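Local coordinates for protein exotoxin 6 (Staphylococcus aureus subsp. aureus Mu50, PDB 4ZYS) that is a staphylococcal superantigen-like exotoxin, built of an OB-fold and a beta-grasp domain, that probably binds host glycans or proteins outside the cell, at residues S49-V54 against V71-E76; E126-K131 against R187-I192; Y135-R140 against I192-K197; Q156-M161 against S166-L171. All coordinates share one frame; numbering follows the deposited sequence.

Contact 1. Residues S49-V54 against V71-E76; sequences SQISLV and VFILRE
With chi1 at -48° and chi2 close to extended, Ile51 carries CG1 on the side opposite its carbonyl carbon and sends CD1 toward Ile73 and Val71. Ile73 adopts a similar pair of torsions (chi1 -63°): the CG1 atom of Ile73 meets Ile51, while the methyl beyond it, CD1, and the other branch, CG2, both come against Ser49. Ile51 CD1 lies 3.9 Å from Ile73 CG1, the two side chains crossing at about a right angle, and the same methyl meets Val71 CG1 at 4.1 Å, so that one methyl touches two beta-branched residues of the other strand. Ser49 OG rests 3.7 Å from Ile73 CG2 and 3.8 Å from Ile73 CD1. These are van der Waals contacts, as a methyl carbon offers the hydroxyl no acceptor; its hydrogen bond is with Asn84 ND2.

The strands 49-52 and 71-74 are not paired; their axes pass 8.9 Å apart at an angle of 100°, and strand 84-92 lies between them in the order of the sheet. Side chains facing inward thus meet across the interior of the strongly curved sheet, consistent with the OB-fold barrel of this domain. Isoleucine and valine suit such a place because their branched, apolar ends fill the interior and their shape fits extended backbone; Ser49 is small enough to sit against Ile73 and polar enough to hold Asn84. On the other side of strand 71-74, Phe72 packs on helix 130-145. With no hydrogen bond between the segments, their direct contact rests on dispersion and the burial of apolar surface, while the one buried hydroxyl is satisfied by Asn84.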
# COMPACT_ATOMS: atom_id res chain seq x y z
N SER A 49 11.32 -0.86 13.27
CA SER A 49 10.79 0.02 12.23
C SER A 49 10.20 1.26 12.84
O SER A 49 9.45 1.19 13.82
CB SER A 49 9.74 -0.68 11.37
OG SER A 49 10.34 -1.75 10.66
N GLN A 50 10.51 2.41 12.24
CA GLN A 50 9.95 3.71 12.58
C GLN A 50 9.08 4.05 11.41
O GLN A 50 9.57 4.09 10.28
CB GLN A 50 11.04 4.78 12.84
CG GLN A 50 10.45 6.10 13.30
CD GLN A 50 11.36 7.29 13.04
OE1 GLN A 50 11.69 7.60 11.89
NE2 GLN A 50 11.69 8.04 14.09
N ILE A 51 7.79 4.23 11.64
CA ILE A 51 6.85 4.49 10.57
C ILE A 51 6.27 5.90 10.68
O ILE A 51 5.65 6.23 11.70
CB ILE A 51 5.70 3.44 10.55
CG1 ILE A 51 6.21 1.98 10.66
CG2 ILE A 51 4.78 3.64 9.33
CD1 ILE A 51 5.11 0.90 11.03
N SER A 52 6.39 6.69 9.61
CA SER A 52 5.77 8.02 9.54
C SER A 52 4.27 7.90 9.36
O SER A 52 3.80 7.18 8.47
CB SER A 52 6.35 8.83 8.39
OG SER A 52 7.66 9.25 8.71
N LEU A 53 3.53 8.61 10.21
CA LEU A 53 2.08 8.78 10.16
C LEU A 53 1.85 10.19 9.65
O LEU A 53 1.74 11.15 10.41
CB LEU A 53 1.41 8.54 11.53
CG LEU A 53 1.67 7.21 12.23
CD1 LEU A 53 1.13 7.26 13.64
CD2 LEU A 53 1.01 6.05 11.47
N VAL A 54 1.91 10.31 8.33
CA VAL A 54 1.76 11.59 7.66
C VAL A 54 0.43 11.53 6.89
O VAL A 54 0.13 10.53 6.24
CB VAL A 54 3.02 11.90 6.80
CG1 VAL A 54 3.05 11.14 5.47
CG2 VAL A 54 3.21 13.40 6.61
N VAL A 71 0.57 -3.91 10.20
CA VAL A 71 1.57 -3.07 9.56
C VAL A 71 1.97 -3.68 8.24
O VAL A 71 1.99 -4.90 8.09
CB VAL A 71 2.82 -2.76 10.47
CG1 VAL A 71 2.39 -2.07 11.76
CG2 VAL A 71 3.64 -4.01 10.76
N PHE A 72 2.20 -2.80 7.25
CA PHE A 72 2.70 -3.08 5.91
C PHE A 72 3.92 -2.17 5.77
O PHE A 72 3.75 -0.97 5.58
CB PHE A 72 1.62 -2.82 4.85
CG PHE A 72 2.02 -3.30 3.48
CD1 PHE A 72 2.73 -2.47 2.61
CD2 PHE A 72 1.70 -4.59 3.05
CE1 PHE A 72 3.14 -2.93 1.35
CE2 PHE A 72 2.07 -5.04 1.77
CZ PHE A 72 2.78 -4.19 0.92
N ILE A 73 5.12 -2.73 5.98
CA ILE A 73 6.39 -1.99 6.03
C ILE A 73 7.24 -2.24 4.78
O ILE A 73 7.58 -3.38 4.44
CB ILE A 73 7.16 -2.35 7.35
CG1 ILE A 73 6.36 -1.93 8.62
CG2 ILE A 73 8.63 -1.83 7.40
CD1 ILE A 73 6.74 -2.70 9.89
N LEU A 74 7.64 -1.15 4.16
CA LEU A 74 8.54 -1.06 3.03
C LEU A 74 9.65 -0.06 3.41
O LEU A 74 9.37 1.10 3.69
CB LEU A 74 7.76 -0.65 1.76
CG LEU A 74 8.54 -0.60 0.43
CD1 LEU A 74 7.58 -0.71 -0.71
CD2 LEU A 74 9.29 0.72 0.28
N ARG A 75 10.91 -0.51 3.41
CA ARG A 75 12.08 0.32 3.72
C ARG A 75 12.22 1.44 2.72
O ARG A 75 12.43 1.18 1.53
CB ARG A 75 13.37 -0.50 3.64
CG ARG A 75 13.90 -1.03 4.91
CD ARG A 75 15.13 -1.87 4.63
NE ARG A 75 16.41 -1.13 4.59
CZ ARG A 75 17.17 -0.88 5.66
NH1 ARG A 75 16.77 -1.21 6.87
NH2 ARG A 75 18.33 -0.25 5.52
N GLU A 76 12.12 2.67 3.17
CA GLU A 76 12.38 3.80 2.27
C GLU A 76 13.89 3.98 2.13
O GLU A 76 14.64 3.77 3.10
CB GLU A 76 11.72 5.09 2.78
CG GLU A 76 10.20 5.11 2.69
CD GLU A 76 9.59 5.15 1.31
OE1 GLU A 76 10.06 5.94 0.46
OE2 GLU A 76 8.57 4.46 1.10

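Contact 2. Residues E126-K131 against R187-I192; sequences EDISLK and RQIQKI
Over one face of the Arg187 guanidinium sits Glu126 OE1, 3.0 Å above the plane and displaced toward the rim on the NH1 side. Glu126 OE1 is also 3.0 Å from Arg187 NH1, yet because OE1 stands over the plane, no N-H points at it and the salt bridge rests on charge alone; the carboxylate and guanidinium planes are 68° apart. The directional bonding of the arginine goes to Asp185, whose OD1 takes NE, and Glu126 OE2 is held by Ser95 OG. An arginine suits this spot because its cation can give NE to one acid, Asp185, and present a face to another, Glu126. A bend at chi3 (-69°) turns the end of Arg187 toward the glutamate, whose CG lies 4.0 Å from Arg187 CD.

Further in, Ile128 CG2 touches Ile189 CD1 at 3.8 Å, the two side chains crossing at about a right angle. Both isoleucines also pack on Leu133 of helix 130-145, so apolar branched residues join strand, helix and sheet here, while the charged pair lies at the more exposed end. Ser129 is the N-cap of that helix, its OG accepting a bond from Glu132 N. Strand 127-129 pairs with 183-185 in a small two-stranded sheet, and 189-196 begins with a classic bulge at Gln190 and Lys191 facing Thr160. A helix packed on a mixed sheet in this way is the architecture of the beta-grasp domain of staphylococcal and streptococcal toxins.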
# COMPACT_ATOMS: atom_id res chain seq x y z
N GLU A 126 -10.20 -5.84 6.84
CA GLU A 126 -11.33 -4.90 6.95
C GLU A 126 -10.83 -3.48 6.71
O GLU A 126 -11.50 -2.67 6.06
CB GLU A 126 -11.94 -4.95 8.35
CG GLU A 126 -12.70 -6.22 8.66
CD GLU A 126 -13.29 -6.10 10.05
OE1 GLU A 126 -14.30 -5.37 10.20
OE2 GLU A 126 -12.69 -6.64 11.00
N ASP A 127 -9.68 -3.17 7.27
CA ASP A 127 -9.06 -1.87 7.15
C ASP A 127 -7.77 -2.07 6.35
O ASP A 127 -6.80 -2.56 6.90
CB ASP A 127 -8.81 -1.29 8.56
CG ASP A 127 -8.39 0.16 8.54
OD1 ASP A 127 -8.79 0.88 7.62
OD2 ASP A 127 -7.64 0.57 9.46
N ILE A 128 -7.79 -1.80 5.04
CA ILE A 128 -6.63 -2.01 4.17
C ILE A 128 -6.10 -0.64 3.65
O ILE A 128 -6.88 0.19 3.19
CB ILE A 128 -6.96 -3.03 3.03
CG1 ILE A 128 -5.70 -3.43 2.21
CG2 ILE A 128 -8.12 -2.56 2.11
CD1 ILE A 128 -5.77 -4.82 1.55
N SER A 129 -4.79 -0.40 3.76
CA SER A 129 -4.19 0.85 3.32
C SER A 129 -4.00 0.89 1.81
O SER A 129 -3.77 -0.14 1.18
CB SER A 129 -2.85 1.09 4.01
OG SER A 129 -1.88 0.14 3.61
N LEU A 130 -4.01 2.11 1.25
CA LEU A 130 -3.71 2.31 -0.15
C LEU A 130 -2.29 1.90 -0.42
O LEU A 130 -2.02 1.42 -1.51
CB LEU A 130 -3.96 3.76 -0.58
CG LEU A 130 -5.42 4.16 -0.69
CD1 LEU A 130 -5.54 5.60 -1.06
CD2 LEU A 130 -6.16 3.32 -1.72
N LYS A 131 -1.37 2.02 0.60
CA LYS A 131 0.04 1.58 0.48
C LYS A 131 0.10 0.10 0.09
O LYS A 131 0.88 -0.25 -0.81
CB LYS A 131 0.81 1.81 1.80
CG LYS A 131 2.26 1.28 1.76
CD LYS A 131 2.93 1.25 3.14
CE LYS A 131 4.44 1.16 3.07
NZ LYS A 131 5.04 2.38 2.48
N ARG A 187 -14.00 -4.72 2.95
CA ARG A 187 -15.28 -5.38 2.76
C ARG A 187 -16.13 -4.67 1.70
O ARG A 187 -17.12 -5.24 1.24
CB ARG A 187 -16.06 -5.45 4.08
CG ARG A 187 -15.31 -6.13 5.22
CD ARG A 187 -16.02 -5.85 6.53
NE ARG A 187 -15.87 -4.45 6.89
CZ ARG A 187 -16.29 -3.91 8.02
NH1 ARG A 187 -16.94 -4.65 8.92
NH2 ARG A 187 -16.07 -2.62 8.27
N GLN A 188 -15.73 -3.43 1.32
CA GLN A 188 -16.45 -2.56 0.39
C GLN A 188 -15.76 -2.43 -0.99
O GLN A 188 -16.30 -1.76 -1.87
CB GLN A 188 -16.65 -1.17 1.01
CG GLN A 188 -17.57 -1.14 2.24
CD GLN A 188 -18.99 -1.51 1.91
OE1 GLN A 188 -19.61 -0.95 1.01
NE2 GLN A 188 -19.54 -2.47 2.64
N ILE A 189 -14.60 -3.07 -1.19
CA ILE A 189 -13.91 -3.04 -2.50
C ILE A 189 -14.68 -3.97 -3.47
O ILE A 189 -14.78 -5.17 -3.19
CB ILE A 189 -12.41 -3.40 -2.39
CG1 ILE A 189 -11.65 -2.41 -1.47
CG2 ILE A 189 -11.76 -3.51 -3.79
CD1 ILE A 189 -10.35 -2.93 -0.90
N GLN A 190 -15.23 -3.43 -4.59
CA GLN A 190 -16.01 -4.20 -5.56
C GLN A 190 -15.21 -4.65 -6.80
O GLN A 190 -15.28 -5.81 -7.20
CB GLN A 190 -17.23 -3.40 -6.05
CG GLN A 190 -18.48 -3.64 -5.26
CD GLN A 190 -19.18 -4.94 -5.55
OE1 GLN A 190 -18.74 -6.02 -5.13
NE2 GLN A 190 -20.35 -4.85 -6.18
N LYS A 191 -14.51 -3.68 -7.44
CA LYS A 191 -13.76 -3.87 -8.67
C LYS A 191 -12.43 -3.18 -8.60
O LYS A 191 -12.33 -2.11 -7.99
CB LYS A 191 -14.54 -3.27 -9.87
CG LYS A 191 -15.73 -4.04 -10.38
CD LYS A 191 -16.22 -3.34 -11.65
CE LYS A 191 -16.91 -4.27 -12.62
NZ LYS A 191 -17.27 -3.57 -13.89
N ILE A 192 -11.43 -3.75 -9.27
CA ILE A 192 -10.10 -3.18 -9.40
C ILE A 192 -9.71 -3.31 -10.88
O ILE A 192 -9.89 -4.36 -11.51
CB ILE A 192 -9.03 -3.79 -8.46
CG1 ILE A 192 -9.44 -3.68 -6.97
CG2 ILE A 192 -7.62 -3.14 -8.69
CD1 ILE A 192 -8.56 -4.60 -6.00

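Contact 3. Residues Y135-R140 against I192-K197; sequences YRLRER and ILVEMK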
# COMPACT_ATOMS: atom_id res chain seq x y z
N TYR A 135 1.15 -1.35 -3.67
CA TYR A 135 2.29 -2.22 -3.83
C TYR A 135 1.91 -3.55 -4.47
O TYR A 135 2.59 -3.98 -5.40
CB TYR A 135 2.99 -2.48 -2.48
CG TYR A 135 4.24 -3.33 -2.63
CD1 TYR A 135 4.16 -4.71 -2.62
CD2 TYR A 135 5.49 -2.74 -2.75
CE1 TYR A 135 5.30 -5.50 -2.78
CE2 TYR A 135 6.64 -3.52 -2.91
CZ TYR A 135 6.54 -4.90 -2.91
OH TYR A 135 7.64 -5.70 -3.06
N ARG A 136 0.90 -4.24 -3.91
CA ARG A 136 0.50 -5.58 -4.36
C ARG A 136 -0.06 -5.56 -5.79
O ARG A 136 0.16 -6.52 -6.54
CB ARG A 136 -0.50 -6.21 -3.39
CG ARG A 136 0.06 -6.50 -1.99
CD ARG A 136 1.15 -7.58 -2.04
NE ARG A 136 1.57 -7.99 -0.70
CZ ARG A 136 2.72 -8.60 -0.44
NH1 ARG A 136 3.60 -8.82 -1.41
NH2 ARG A 136 3.01 -8.95 0.79
N LEU A 137 -0.75 -4.50 -6.19
CA LEU A 137 -1.29 -4.45 -7.55
C LEU A 137 -0.15 -4.16 -8.56
O LEU A 137 -0.10 -4.77 -9.63
CB LEU A 137 -2.44 -3.45 -7.66
CG LEU A 137 -3.74 -3.85 -6.91
CD1 LEU A 137 -4.64 -2.65 -6.69
CD2 LEU A 137 -4.46 -4.99 -7.59
N ARG A 138 0.79 -3.29 -8.19
CA ARG A 138 1.94 -2.97 -9.03
C ARG A 138 2.85 -4.20 -9.13
O ARG A 138 3.35 -4.45 -10.21
CB ARG A 138 2.69 -1.73 -8.49
CG ARG A 138 1.88 -0.42 -8.65
CD ARG A 138 2.77 0.79 -8.66
NE ARG A 138 2.08 1.99 -8.18
CZ ARG A 138 2.39 3.24 -8.50
NH1 ARG A 138 3.38 3.48 -9.36
NH2 ARG A 138 1.73 4.26 -7.98
N GLU A 139 2.99 -5.01 -8.05
CA GLU A 139 3.77 -6.26 -8.01
C GLU A 139 3.26 -7.28 -9.03
O GLU A 139 4.06 -7.88 -9.75
CB GLU A 139 3.70 -6.87 -6.59
CG GLU A 139 4.50 -8.15 -6.40
CD GLU A 139 4.47 -8.68 -4.98
OE1 GLU A 139 3.38 -8.65 -4.36
OE2 GLU A 139 5.53 -9.11 -4.49
N ARG A 140 1.94 -7.47 -9.10
CA ARG A 140 1.23 -8.35 -10.03
C ARG A 140 1.45 -7.86 -11.49
O ARG A 140 1.83 -8.65 -12.34
CB ARG A 140 -0.26 -8.36 -9.63
CG ARG A 140 -1.21 -9.24 -10.43
CD ARG A 140 -1.27 -10.69 -10.00
NE ARG A 140 -1.60 -10.91 -8.58
CZ ARG A 140 -2.79 -11.28 -8.13
NH1 ARG A 140 -3.82 -11.41 -8.96
NH2 ARG A 140 -2.97 -11.53 -6.84
N ILE A 192 -11.43 -3.75 -9.27
CA ILE A 192 -10.10 -3.18 -9.40
C ILE A 192 -9.71 -3.31 -10.88
O ILE A 192 -9.89 -4.36 -11.51
CB ILE A 192 -9.03 -3.79 -8.46
CG1 ILE A 192 -9.44 -3.68 -6.97
CG2 ILE A 192 -7.62 -3.14 -8.69
CD1 ILE A 192 -8.56 -4.60 -6.00
N LEU A 193 -9.20 -2.22 -11.43
CA LEU A 193 -8.71 -2.19 -12.78
C LEU A 193 -7.30 -1.66 -12.76
O LEU A 193 -7.05 -0.63 -12.16
CB LEU A 193 -9.62 -1.32 -13.70
CG LEU A 193 -9.16 -1.15 -15.18
CD1 LEU A 193 -9.21 -2.49 -15.92
CD2 LEU A 193 -9.99 -0.11 -15.90
N VAL A 194 -6.36 -2.39 -13.39
CA VAL A 194 -4.98 -1.94 -13.57
C VAL A 194 -4.80 -1.74 -15.06
O VAL A 194 -4.81 -2.72 -15.79
CB VAL A 194 -3.90 -2.89 -12.96
CG1 VAL A 194 -2.52 -2.27 -13.10
CG2 VAL A 194 -4.20 -3.22 -11.50
N GLU A 195 -4.72 -0.50 -15.53
CA GLU A 195 -4.51 -0.17 -16.95
C GLU A 195 -3.07 0.20 -17.19
O GLU A 195 -2.57 1.09 -16.50
CB GLU A 195 -5.39 1.03 -17.40
CG GLU A 195 -6.85 0.73 -17.65
CD GLU A 195 -7.70 1.97 -17.85
OE1 GLU A 195 -7.87 2.77 -16.89
OE2 GLU A 195 -8.24 2.12 -18.97
N MSE A 196 -2.41 -0.44 -18.17
CA MSE A 196 -1.04 -0.09 -18.55
C MSE A 196 -1.02 0.39 -19.97
O MSE A 196 -1.79 -0.12 -20.78
CB MSE A 196 -0.07 -1.26 -18.42
CG MSE A 196 0.05 -1.82 -17.04
SE MSE A 196 0.75 -3.63 -17.15
CE MSE A 196 2.22 -3.37 -18.42
N LYS A 197 -0.16 1.38 -20.28
CA LYS A 197 -0.01 1.96 -21.63
C LYS A 197 1.49 2.23 -21.93
O LYS A 197 2.34 1.91 -21.07
CB LYS A 197 -0.83 3.28 -21.76
CG LYS A 197 -2.30 3.22 -21.35
CD LYS A 197 -2.96 4.60 -21.39
CE LYS A 197 -4.42 4.54 -21.02
NZ LYS A 197 -5.12 5.82 -21.32
OXT LYS A 197 1.81 2.80 -23.00
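In the beta-grasp domain, helix 130-145 lies over strand 189-196 and Leu137 meets Ile192 and Val194 there; the strand is flanked in the sheet by 106-111 and 155-161. Leu137 is the residue of the segment 135-140 that reaches the strand. Leu137 CD1 comes 3.6 Å from Ile192 CG2 and Leu137 CD2 follows at 3.8 Å from the same methyl, so the fork of the leucine straddles one branch of the isoleucine as the two side chains cross obliquely. Chi1 of Ile192 (-56°) sets CG1 beside the backbone N and leaves CG2 anti to that nitrogen, where it meets the leucine. Two residues along the strand, and therefore on the same face, Val194 meets the base of the leucine, Val194 CG2 to Leu137 CB at 4.2 Å.

Leucine suits the helix because its forked end spreads over the sheet, whereas beta-branched isoleucine and valine suit the strand and give it a compact, apolar surface. Leu107 and Ile157, from the strands on either side, also touch Leu137 and extend this buried layer. Arg138, its first bond directed away from the strand, makes a salt bridge through NE with Asp134 and gives NH1 to Tyr148 OH and Gln173 O, so this buried guanidinium has an acid and two oxygen partners.

On another side of the helix an ion pair one turn long joins Arg136 to Glu139. The carboxylate approaches the guanidinium at its edge and in its plane: Arg136 NH1 donates to the syn side of Glu139 OE1 over 3.0 Å, with an N-H...O angle of 157°.

Contact 4. Residues Q156-M161 against S166-L171; sequences QITITM and SHTIDL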
# COMPACT_ATOMS: atom_id res chain seq x y z
N GLN A 156 -2.97 3.62 -14.98
CA GLN A 156 -3.76 3.90 -13.78
C GLN A 156 -4.28 2.65 -13.11
O GLN A 156 -4.63 1.66 -13.77
CB GLN A 156 -4.98 4.72 -14.24
CG GLN A 156 -5.53 5.69 -13.23
CD GLN A 156 -6.72 6.44 -13.78
OE1 GLN A 156 -7.88 6.11 -13.51
NE2 GLN A 156 -6.45 7.49 -14.55
N ILE A 157 -4.41 2.74 -11.78
CA ILE A 157 -5.10 1.77 -10.95
C ILE A 157 -6.44 2.42 -10.56
O ILE A 157 -6.41 3.55 -10.10
CB ILE A 157 -4.31 1.29 -9.70
CG1 ILE A 157 -3.08 0.48 -10.09
CG2 ILE A 157 -5.22 0.48 -8.75
CD1 ILE A 157 -2.00 0.48 -8.99
N THR A 158 -7.58 1.73 -10.74
CA THR A 158 -8.89 2.26 -10.34
C THR A 158 -9.52 1.25 -9.37
O THR A 158 -9.74 0.10 -9.72
CB THR A 158 -9.76 2.61 -11.56
OG1 THR A 158 -8.98 3.40 -12.46
CG2 THR A 158 -11.01 3.38 -11.19
N ILE A 159 -9.72 1.68 -8.10
CA ILE A 159 -10.33 0.87 -7.06
C ILE A 159 -11.76 1.40 -6.88
O ILE A 159 -11.95 2.55 -6.49
CB ILE A 159 -9.48 0.82 -5.75
CG1 ILE A 159 -8.06 0.26 -6.06
CG2 ILE A 159 -10.18 -0.03 -4.67
CD1 ILE A 159 -6.97 0.55 -5.03
N THR A 160 -12.77 0.58 -7.24
CA THR A 160 -14.16 0.99 -7.14
C THR A 160 -14.81 0.32 -5.92
O THR A 160 -14.70 -0.90 -5.74
CB THR A 160 -14.90 0.69 -8.45
OG1 THR A 160 -14.18 1.30 -9.53
CG2 THR A 160 -16.34 1.21 -8.44
N MSE A 161 -15.50 1.12 -5.09
CA MSE A 161 -16.19 0.66 -3.89
C MSE A 161 -17.63 0.28 -4.21
O MSE A 161 -18.10 0.62 -5.29
CB MSE A 161 -16.16 1.77 -2.83
CG MSE A 161 -14.75 2.38 -2.63
SE MSE A 161 -13.41 1.05 -2.27
CE MSE A 161 -13.92 0.71 -0.49
N SER A 166 -14.48 5.88 -6.18
CA SER A 166 -13.30 5.30 -6.79
C SER A 166 -12.02 5.93 -6.24
O SER A 166 -12.01 7.12 -5.87
CB SER A 166 -13.35 5.41 -8.30
OG SER A 166 -13.32 6.76 -8.72
N HIS A 167 -10.96 5.12 -6.14
CA HIS A 167 -9.62 5.53 -5.74
C HIS A 167 -8.74 5.30 -6.95
O HIS A 167 -8.69 4.18 -7.44
CB HIS A 167 -9.13 4.74 -4.50
CG HIS A 167 -10.05 4.88 -3.34
ND1 HIS A 167 -10.01 5.99 -2.52
CD2 HIS A 167 -11.05 4.07 -2.93
CE1 HIS A 167 -10.98 5.82 -1.65
NE2 HIS A 167 -11.63 4.68 -1.86
N THR A 168 -8.12 6.36 -7.49
CA THR A 168 -7.25 6.21 -8.66
C THR A 168 -5.79 6.46 -8.28
O THR A 168 -5.51 7.35 -7.49
CB THR A 168 -7.67 7.09 -9.84
OG1 THR A 168 -7.46 8.45 -9.46
CG2 THR A 168 -9.10 6.87 -10.26
N ILE A 169 -4.89 5.64 -8.82
CA ILE A 169 -3.45 5.70 -8.59
C ILE A 169 -2.72 5.73 -9.92
O ILE A 169 -2.81 4.76 -10.67
CB ILE A 169 -2.94 4.54 -7.68
CG1 ILE A 169 -3.78 4.42 -6.36
CG2 ILE A 169 -1.45 4.73 -7.41
CD1 ILE A 169 -3.46 3.20 -5.41
N ASP A 170 -1.98 6.83 -10.19
CA ASP A 170 -1.19 7.02 -11.40
C ASP A 170 0.05 6.11 -11.36
O ASP A 170 0.80 6.11 -10.39
CB ASP A 170 -0.83 8.51 -11.54
CG ASP A 170 -0.00 8.95 -12.73
OD1 ASP A 170 0.33 8.08 -13.58
OD2 ASP A 170 0.35 10.14 -12.79
N LEU A 171 0.20 5.27 -12.38
CA LEU A 171 1.27 4.27 -12.43
C LEU A 171 2.63 4.84 -12.77
O LEU A 171 3.65 4.19 -12.50
CB LEU A 171 0.90 3.16 -13.43
CG LEU A 171 -0.12 2.12 -12.92
CD1 LEU A 171 -0.39 1.02 -13.97
CD2 LEU A 171 0.35 1.48 -11.61
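Backbone hydrogen bonds tie Ile157 to Ile169 and Ile159 to His167, two bonds to each pair, in the antiparallel hairpin formed by 156-161 and 166-171. The straightest runs from Ile159 N to His167 O, 2.8 Å long with an angle of 173° at the hydrogen. In the non-hydrogen-bonded pairs, CA-H...O contacts bring further CA atoms to the same carbonyls, among them Thr168 CA to Ile157 O at 3.1 Å.

Apolar contacts gather on the face that carries Ile157, Ile159, His167 and Ile169. The CB atoms of Ile157 and Ile169 are 4.1 Å apart, and at the end of the hairpin Leu171 CD2 reaches Ile157 CD1 at 3.7 Å, the two side chains crossing at about a right angle. Branched aliphatic residues suit this inner face, being both strand-forming and easily buried.

A Met-aromatic contact, made here by selenium in place of sulfur, closes the other end: the SE atom of Met161, a selenomethionine, lies at the edge of the His167 ring, near its plane and 3.9 Å from His167 CD2. Bends at chi2 (-53°) and chi3 (-75°) fold the flexible chain back to put it there.

The outer face bears more polar residues. Thr158 and Thr168 stand side by side with their CG2 methyls 4.1 Å apart, and the extended Gln156 brings OE1 to 3.6 Å from Thr168 CG2, in contact without a bond.

Strand 166-170 forms one border of the five-stranded sheet, while 155-161 pairs on its other side with 189-196; helix 130-145 packs over the aliphatic face through Leu137, Asp134 and Arg138.

In the fold
Contact 1 lies in the OB-fold domain; contacts 2, 3 and 4 share the beta-grasp domain. The domains meet along helix 130-145: Phe72 and Leu74 of contact 1 pack on Lys131, Tyr135 and Arg136 from contacts 2 and 3, although the contact centres are 19 and 22 Å apart. Contacts 2 and 3 use successive parts of that helix and of strand 189-196, and share Ile192. Contact 4 adds the neighbouring hairpin, its centre about 11 Å from that of contact 2 and 9 Å from that of contact 3; contacts 1 and 4 do not touch, their nearest atoms being about 11 Å apart.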